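Local coordinates for protein L-iditol 2-dehydrogenase (Clostridium scindens, PDB 4OH1) that probably oxidises L-iditol and related sugar alcohols with NAD+ as a zinc-dependent member of the alcohol dehydrogenase family, at residues 190-194 against 217-221; 171-177 against 193-199. All blocks are in the same frame, centred on the assembly; numbering follows the deposited sequence.

Contact 1. Residues 190-194 against 217-221; sequences VQLAR and NGADY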
ATOM      1  N   VAL A 190      18.747   7.807  11.568  1.00 27.33           N
ATOM      2  CA  VAL A 190      19.861   7.727  10.647  1.00 28.31           C
ATOM      3  C   VAL A 190      20.120   6.247  10.324  1.00 29.21           C
ATOM      4  O   VAL A 190      20.220   5.845   9.144  1.00 30.53           O
ATOM      5  CB  VAL A 190      21.141   8.397  11.156  1.00 27.51           C
ATOM      6  CG1 VAL A 190      22.322   8.030  10.311  1.00 31.42           C
ATOM      7  CG2 VAL A 190      20.993   9.927  11.158  1.00 31.27           C
ATOM      8  N   GLN A 191      20.231   5.427  11.355  1.00 30.01           N
ATOM      9  CA  GLN A 191      20.530   4.009  11.169  1.00 27.74           C
ATOM     10  C   GLN A 191      19.427   3.309  10.404  1.00 29.43           C
ATOM     11  O   GLN A 191      19.712   2.477   9.536  1.00 30.00           O
ATOM     12  CB  GLN A 191      20.815   3.323  12.485  1.00 27.91           C
ATOM     13  CG  GLN A 191      22.123   3.831  13.126  1.00 30.52           C
ATOM     14  CD  GLN A 191      22.657   2.973  14.250  1.00 32.53           C
ATOM     15  OE1 GLN A 191      22.424   1.771  14.276  1.00 33.06           O
ATOM     16  NE2 GLN A 191      23.449   3.572  15.138  1.00 31.88           N
ATOM     17  N   LEU A 192      18.183   3.644  10.716  1.00 27.05           N
ATOM     18  CA  LEU A 192      17.058   3.056  10.048  1.00 29.02           C
ATOM     19  C   LEU A 192      16.896   3.534   8.631  1.00 30.34           C
ATOM     20  O   LEU A 192      16.380   2.765   7.796  1.00 32.70           O
ATOM     21  CB  LEU A 192      15.744   3.311  10.804  1.00 28.08           C
ATOM     22  CG  LEU A 192      15.543   2.588  12.123  1.00 29.65           C
ATOM     23  CD1 LEU A 192      14.307   3.077  12.735  1.00 28.59           C
ATOM     24  CD2 LEU A 192      15.500   1.075  11.966  1.00 31.52           C
ATOM     25  N   ALA A 193      17.284   4.778   8.348  1.00 31.43           N
ATOM     26  CA  ALA A 193      17.239   5.266   6.969  1.00 31.27           C
ATOM     27  C   ALA A 193      18.260   4.477   6.165  1.00 31.21           C
ATOM     28  O   ALA A 193      17.945   4.075   5.071  1.00 27.16           O
ATOM     29  CB  ALA A 193      17.514   6.740   6.853  1.00 31.33           C
ATOM     30  N   ARG A 194      19.442   4.183   6.720  1.00 29.24           N
ATOM     31  CA  ARG A 194      20.354   3.352   6.000  1.00 30.19           C
ATOM     32  C   ARG A 194      19.785   1.967   5.696  1.00 33.87           C
ATOM     33  O   ARG A 194      19.979   1.438   4.583  1.00 35.19           O
ATOM     34  CB  ARG A 194      21.641   3.142   6.773  1.00 33.38           C
ATOM     35  CG  ARG A 194      22.538   4.323   6.764  1.00 34.86           C
ATOM     36  CD  ARG A 194      23.476   4.201   5.575  1.00 37.10           C
ATOM     37  NE  ARG A 194      24.426   5.290   5.480  1.00 37.01           N
ATOM     38  CZ  ARG A 194      25.377   5.374   4.556  1.00 44.23           C
ATOM     39  NH1 ARG A 194      25.533   4.418   3.637  1.00 42.22           N
ATOM     40  NH2 ARG A 194      26.181   6.419   4.549  1.00 43.63           N
ATOM     41  N   ASN A 217      26.947   7.988  12.848  1.00 35.64           N
ATOM     42  CA  ASN A 217      25.865   7.004  12.774  1.00 35.05           C
ATOM     43  C   ASN A 217      25.487   6.602  11.347  1.00 36.04           C
ATOM     44  O   ASN A 217      24.622   5.774  11.179  1.00 35.45           O
ATOM     45  CB  ASN A 217      24.616   7.513  13.526  1.00 33.86           C
ATOM     46  CG  ASN A 217      24.681   7.203  14.996  1.00 35.48           C
ATOM     47  OD1 ASN A 217      24.202   6.185  15.442  1.00 34.91           O
ATOM     48  ND2 ASN A 217      25.362   8.046  15.738  1.00 38.87           N
ATOM     49  N   GLY A 218      26.119   7.197  10.330  1.00 38.25           N
ATOM     50  CA  GLY A 218      25.835   6.858   8.926  1.00 36.39           C
ATOM     51  C   GLY A 218      25.217   7.929   8.058  1.00 36.07           C
ATOM     52  O   GLY A 218      24.887   7.657   6.933  1.00 33.79           O
ATOM     53  N   ALA A 219      25.089   9.163   8.540  1.00 35.35           N
ATOM     54  CA  ALA A 219      24.505  10.176   7.720  1.00 32.93           C
ATOM     55  C   ALA A 219      25.496  10.536   6.658  1.00 34.86           C
ATOM     56  O   ALA A 219      26.671  10.558   6.915  1.00 35.75           O
ATOM     57  CB  ALA A 219      24.216  11.374   8.524  1.00 34.30           C
ATOM     58  N   ASP A 220      25.024  10.895   5.484  1.00 32.72           N
ATOM     59  CA  ASP A 220      25.903  11.405   4.429  1.00 33.52           C
ATOM     60  C   ASP A 220      26.292  12.854   4.692  1.00 36.18           C
ATOM     61  O   ASP A 220      27.434  13.235   4.491  1.00 37.18           O
ATOM     62  CB  ASP A 220      25.225  11.279   3.038  1.00 34.30           C
ATOM     63  CG  ASP A 220      24.823   9.855   2.708  1.00 36.38           C
ATOM     64  OD1 ASP A 220      25.715   9.059   2.463  1.00 39.46           O
ATOM     65  OD2 ASP A 220      23.637   9.484   2.757  1.00 40.83           O
ATOM     66  N   TYR A 221      25.343  13.676   5.124  1.00 36.53           N
ATOM     67  CA  TYR A 221      25.642  15.058   5.389  1.00 37.00           C
ATOM     68  C   TYR A 221      25.010  15.446   6.711  1.00 36.36           C
ATOM     69  O   TYR A 221      23.991  14.892   7.129  1.00 32.68           O
ATOM     70  CB  TYR A 221      25.065  15.940   4.272  1.00 40.76           C
ATOM     71  CG  TYR A 221      25.552  15.548   2.920  1.00 40.00           C
ATOM     72  CD1 TYR A 221      26.871  15.785   2.549  1.00 41.16           C
ATOM     73  CD2 TYR A 221      24.740  14.892   2.035  1.00 39.25           C
ATOM     74  CE1 TYR A 221      27.345  15.422   1.327  1.00 40.89           C
ATOM     75  CE2 TYR A 221      25.222  14.495   0.781  1.00 40.62           C
ATOM     76  CZ  TYR A 221      26.526  14.778   0.462  1.00 42.15           C
ATOM     77  OH  TYR A 221      27.038  14.404  -0.729  1.00 48.77           O
TER

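Contact 2. Residues 171-177 against 193-199; sequences ISYGKSV and ARLAGAS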
ATOM      1  N   ILE A 171      10.433   5.664   3.909  1.00 28.58           N
ATOM      2  CA  ILE A 171      11.795   5.572   3.521  1.00 30.17           C
ATOM      3  C   ILE A 171      11.941   4.280   2.760  1.00 33.57           C
ATOM      4  O   ILE A 171      11.460   3.255   3.206  1.00 30.05           O
ATOM      5  CB  ILE A 171      12.709   5.579   4.693  1.00 32.21           C
ATOM      6  CG1 ILE A 171      12.412   6.819   5.579  1.00 32.31           C
ATOM      7  CG2 ILE A 171      14.138   5.614   4.171  1.00 31.45           C
ATOM      8  CD1 ILE A 171      13.445   6.997   6.800  1.00 33.61           C
ATOM      9  N   SER A 172      12.559   4.315   1.588  1.00 32.46           N
ATOM     10  CA  SER A 172      12.739   3.081   0.808  1.00 31.64           C
ATOM     11  C   SER A 172      13.845   3.302  -0.201  1.00 31.59           C
ATOM     12  O   SER A 172      14.423   4.391  -0.276  1.00 34.28           O
ATOM     13  CB  SER A 172      11.425   2.695   0.119  1.00 31.95           C
ATOM     14  OG  SER A 172      10.914   3.759  -0.680  1.00 34.54           O
ATOM     15  N   TYR A 173      14.158   2.257  -0.953  1.00 31.37           N
ATOM     16  CA  TYR A 173      15.296   2.234  -1.858  1.00 30.76           C
ATOM     17  C   TYR A 173      15.416   3.515  -2.656  1.00 31.61           C
ATOM     18  O   TYR A 173      14.484   3.938  -3.368  1.00 29.16           O
ATOM     19  CB  TYR A 173      15.164   1.053  -2.829  1.00 34.26           C
ATOM     20  CG  TYR A 173      15.273  -0.336  -2.235  1.00 29.70           C
ATOM     21  CD1 TYR A 173      16.357  -0.705  -1.511  1.00 31.19           C
ATOM     22  CD2 TYR A 173      14.284  -1.271  -2.458  1.00 29.81           C
ATOM     23  CE1 TYR A 173      16.454  -1.984  -0.990  1.00 32.32           C
ATOM     24  CE2 TYR A 173      14.382  -2.518  -1.966  1.00 31.41           C
ATOM     25  CZ  TYR A 173      15.454  -2.881  -1.223  1.00 31.69           C
ATOM     26  OH  TYR A 173      15.538  -4.161  -0.719  1.00 32.16           O
ATOM     27  N   GLY A 174      16.591   4.123  -2.584  1.00 28.30           N
ATOM     28  CA  GLY A 174      16.849   5.203  -3.479  1.00 33.28           C
ATOM     29  C   GLY A 174      16.246   6.558  -3.117  1.00 31.37           C
ATOM     30  O   GLY A 174      16.435   7.529  -3.847  1.00 28.81           O
ATOM     31  N   LYS A 175      15.602   6.647  -1.970  1.00 31.23           N
ATOM     32  CA  LYS A 175      15.087   7.934  -1.506  1.00 29.08           C
ATOM     33  C   LYS A 175      16.102   8.774  -0.750  1.00 29.99           C
ATOM     34  O   LYS A 175      17.047   8.256  -0.129  1.00 29.92           O
ATOM     35  CB  LYS A 175      13.868   7.718  -0.658  1.00 29.41           C
ATOM     36  CG  LYS A 175      12.679   7.328  -1.564  1.00 29.91           C
ATOM     37  CD  LYS A 175      11.436   7.206  -0.758  1.00 30.17           C
ATOM     38  CE  LYS A 175      10.199   6.939  -1.595  1.00 31.82           C
ATOM     39  NZ  LYS A 175       9.039   7.029  -0.642  1.00 30.46           N
ATOM     40  N   SER A 176      15.887  10.086  -0.818  1.00 29.99           N
ATOM     41  CA  SER A 176      16.631  11.040  -0.017  1.00 30.64           C
ATOM     42  C   SER A 176      15.840  11.373   1.242  1.00 30.77           C
ATOM     43  O   SER A 176      14.603  11.573   1.218  1.00 32.79           O
ATOM     44  CB  SER A 176      16.986  12.290  -0.836  1.00 31.10           C
ATOM     45  OG  SER A 176      15.821  12.958  -1.255  1.00 30.30           O
ATOM     46  N   VAL A 177      16.581  11.458   2.349  1.00 30.37           N
ATOM     47  CA  VAL A 177      16.008  11.600   3.679  1.00 30.08           C
ATOM     48  C   VAL A 177      16.592  12.788   4.404  1.00 31.09           C
ATOM     49  O   VAL A 177      17.820  12.939   4.502  1.00 30.21           O
ATOM     50  CB  VAL A 177      16.280  10.325   4.531  1.00 30.55           C
ATOM     51  CG1 VAL A 177      15.732  10.472   5.900  1.00 32.42           C
ATOM     52  CG2 VAL A 177      15.697   9.140   3.889  1.00 30.77           C
ATOM     53  N   ALA A 193      17.284   4.778   8.348  1.00 31.43           N
ATOM     54  CA  ALA A 193      17.239   5.266   6.969  1.00 31.27           C
ATOM     55  C   ALA A 193      18.260   4.477   6.165  1.00 31.21           C
ATOM     56  O   ALA A 193      17.945   4.075   5.071  1.00 27.16           O
ATOM     57  CB  ALA A 193      17.514   6.740   6.853  1.00 31.33           C
ATOM     58  N   ARG A 194      19.442   4.183   6.720  1.00 29.24           N
ATOM     59  CA  ARG A 194      20.354   3.352   6.000  1.00 30.19           C
ATOM     60  C   ARG A 194      19.785   1.967   5.696  1.00 33.87           C
ATOM     61  O   ARG A 194      19.979   1.438   4.583  1.00 35.19           O
ATOM     62  CB  ARG A 194      21.641   3.142   6.773  1.00 33.38           C
ATOM     63  CG  ARG A 194      22.538   4.323   6.764  1.00 34.86           C
ATOM     64  CD  ARG A 194      23.476   4.201   5.575  1.00 37.10           C
ATOM     65  NE  ARG A 194      24.426   5.290   5.480  1.00 37.01           N
ATOM     66  CZ  ARG A 194      25.377   5.374   4.556  1.00 44.23           C
ATOM     67  NH1 ARG A 194      25.533   4.418   3.637  1.00 42.22           N
ATOM     68  NH2 ARG A 194      26.181   6.419   4.549  1.00 43.63           N
ATOM     69  N   LEU A 195      19.072   1.415   6.676  1.00 36.47           N
ATOM     70  CA  LEU A 195      18.560   0.038   6.620  1.00 37.72           C
ATOM     71  C   LEU A 195      17.249   0.010   5.889  1.00 37.80           C
ATOM     72  O   LEU A 195      16.617  -1.022   5.830  1.00 42.15           O
ATOM     73  CB  LEU A 195      18.346  -0.575   8.020  1.00 34.52           C
ATOM     74  CG  LEU A 195      19.657  -0.785   8.763  1.00 38.28           C
ATOM     75  CD1 LEU A 195      19.384  -0.902  10.233  1.00 41.00           C
ATOM     76  CD2 LEU A 195      20.328  -2.028   8.273  1.00 41.88           C
ATOM     77  N   ALA A 196      16.828   1.135   5.356  1.00 32.92           N
ATOM     78  CA  ALA A 196      15.673   1.125   4.443  1.00 30.35           C
ATOM     79  C   ALA A 196      16.059   1.531   3.002  1.00 31.95           C
ATOM     80  O   ALA A 196      15.211   1.862   2.174  1.00 35.34           O
ATOM     81  CB  ALA A 196      14.642   2.005   5.001  1.00 30.03           C
ATOM     82  N   GLY A 197      17.355   1.534   2.691  1.00 31.45           N
ATOM     83  CA  GLY A 197      17.772   1.818   1.367  1.00 31.44           C
ATOM     84  C   GLY A 197      17.907   3.257   0.940  1.00 34.55           C
ATOM     85  O   GLY A 197      18.087   3.529  -0.260  1.00 34.14           O
ATOM     86  N   ALA A 198      17.910   4.181   1.888  1.00 30.32           N
ATOM     87  CA  ALA A 198      18.081   5.559   1.548  1.00 29.04           C
ATOM     88  C   ALA A 198      19.420   5.796   0.928  1.00 32.72           C
ATOM     89  O   ALA A 198      20.419   5.305   1.450  1.00 33.59           O
ATOM     90  CB  ALA A 198      17.916   6.446   2.736  1.00 30.37           C
ATOM     91  N   SER A 199      19.445   6.584  -0.163  1.00 31.61           N
ATOM     92  CA  SER A 199      20.667   6.814  -0.911  1.00 33.97           C
ATOM     93  C   SER A 199      21.264   8.159  -0.548  1.00 36.99           C
ATOM     94  O   SER A 199      22.454   8.366  -0.781  1.00 35.01           O
ATOM     95  CB  SER A 199      20.407   6.696  -2.406  1.00 33.83           C
ATOM     96  OG  SER A 199      19.258   7.448  -2.774  1.00 36.87           O
TER

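Contact 1. Residues 190-194 against 217-221
The carbonyl oxygen of G218 is gripped by two nitrogens of one side chain: R194 reaches it side-on, with NE at 2.8 Å from G218 O and NH2 at 3.0 Å from the same atom. The oxygen lies in the guanidinium plane, and NE meets it on a lone pair, whereas NH2 is tilted from the carbonyl plane. The bend at chi2 of R194 (-91°) directs the guanidinium outward from the helix, to G218. The same NH2 lies 3.4 Å from D220 OD1, a long, weak salt bridge resting on charge alone, as no N-H points at it. D220 OD2 accepts a hydrogen bond from I201 N and forms a salt bridge with R314 of the second subunit. Within the Rossmann-type domain, helix 184-194 here meets the end of helix 208-216, where G218, at positive phi, closes a Schellman motif. One turn earlier, Q191 NE2 donates to N217 OD1 at 2.7 Å, the two amides nearly coplanar; Q191 OE1 accepts from D316 N, and N217 ND2 donates to the carbonyls of L213 and K319. Between these polar ends V190 CG1, anti to the backbone N (chi1 168°), packs 3.3 Å from N217 O and 4.2 Å from A219 CB.

Contact 2. Residues 171-177 against 193-199
G174 N donates to G197 O at 2.8 Å, and S199 N to K175 O at 2.9 Å, two backbone bonds that tie the turn leading into strand 176-180 to the exit of helix 184-194. This is the beta-alpha-beta unit of a Rossmann-type fold, joined where its first strand begins and its helix ends. Each side also has bonds of its own. In the type II turn from S172 to K175, K175 N bonds back to S172 O; on the helix side A193 O takes both A196 N and A198 N, while G197 N returns to R194 O and completes a Schellman motif. Other polar groups are paired outside the two segments. K175 NZ turns to K170 O, and Y173 OH donates to L192 O of the second subunit; R310 NE and R314 NE, both of the second subunit, donate to G174 O and A198 O, respectively. Apart from these bonds, I171 and V177 press on three alanines. I171 CG2 lies anti to the backbone N, a placement that sets it against both A196 CB at 3.7 Å and A198 CB at 4.1 Å, while I171 CD1 touches A193 CB at 4.1 Å. V177 CG2 rests 3.7 Å from A198 CB.

In the fold
Both contacts draw on helix 184-194 of the six-stranded parallel sheet domain, and their centres are about 9 Å apart. Along the chain, 171-177 enters strand 176-180 first; the helix follows: its last turn supplies 190-194, and its end with the following turn supplies 193-199, with A193 and R194 common to both; strand 200-205 and helix 208-216 then lead to 217-221, just before strand 221-224. Contact 2 thus joins the start of the first beta-alpha-beta unit to its helix exit, and contact 1 links that helix to the loop between helix 208-216 and strand 221-224. Both lie away from the zinc sites and both touch the second subunit, so this end of the domain combines internal packing with assembly.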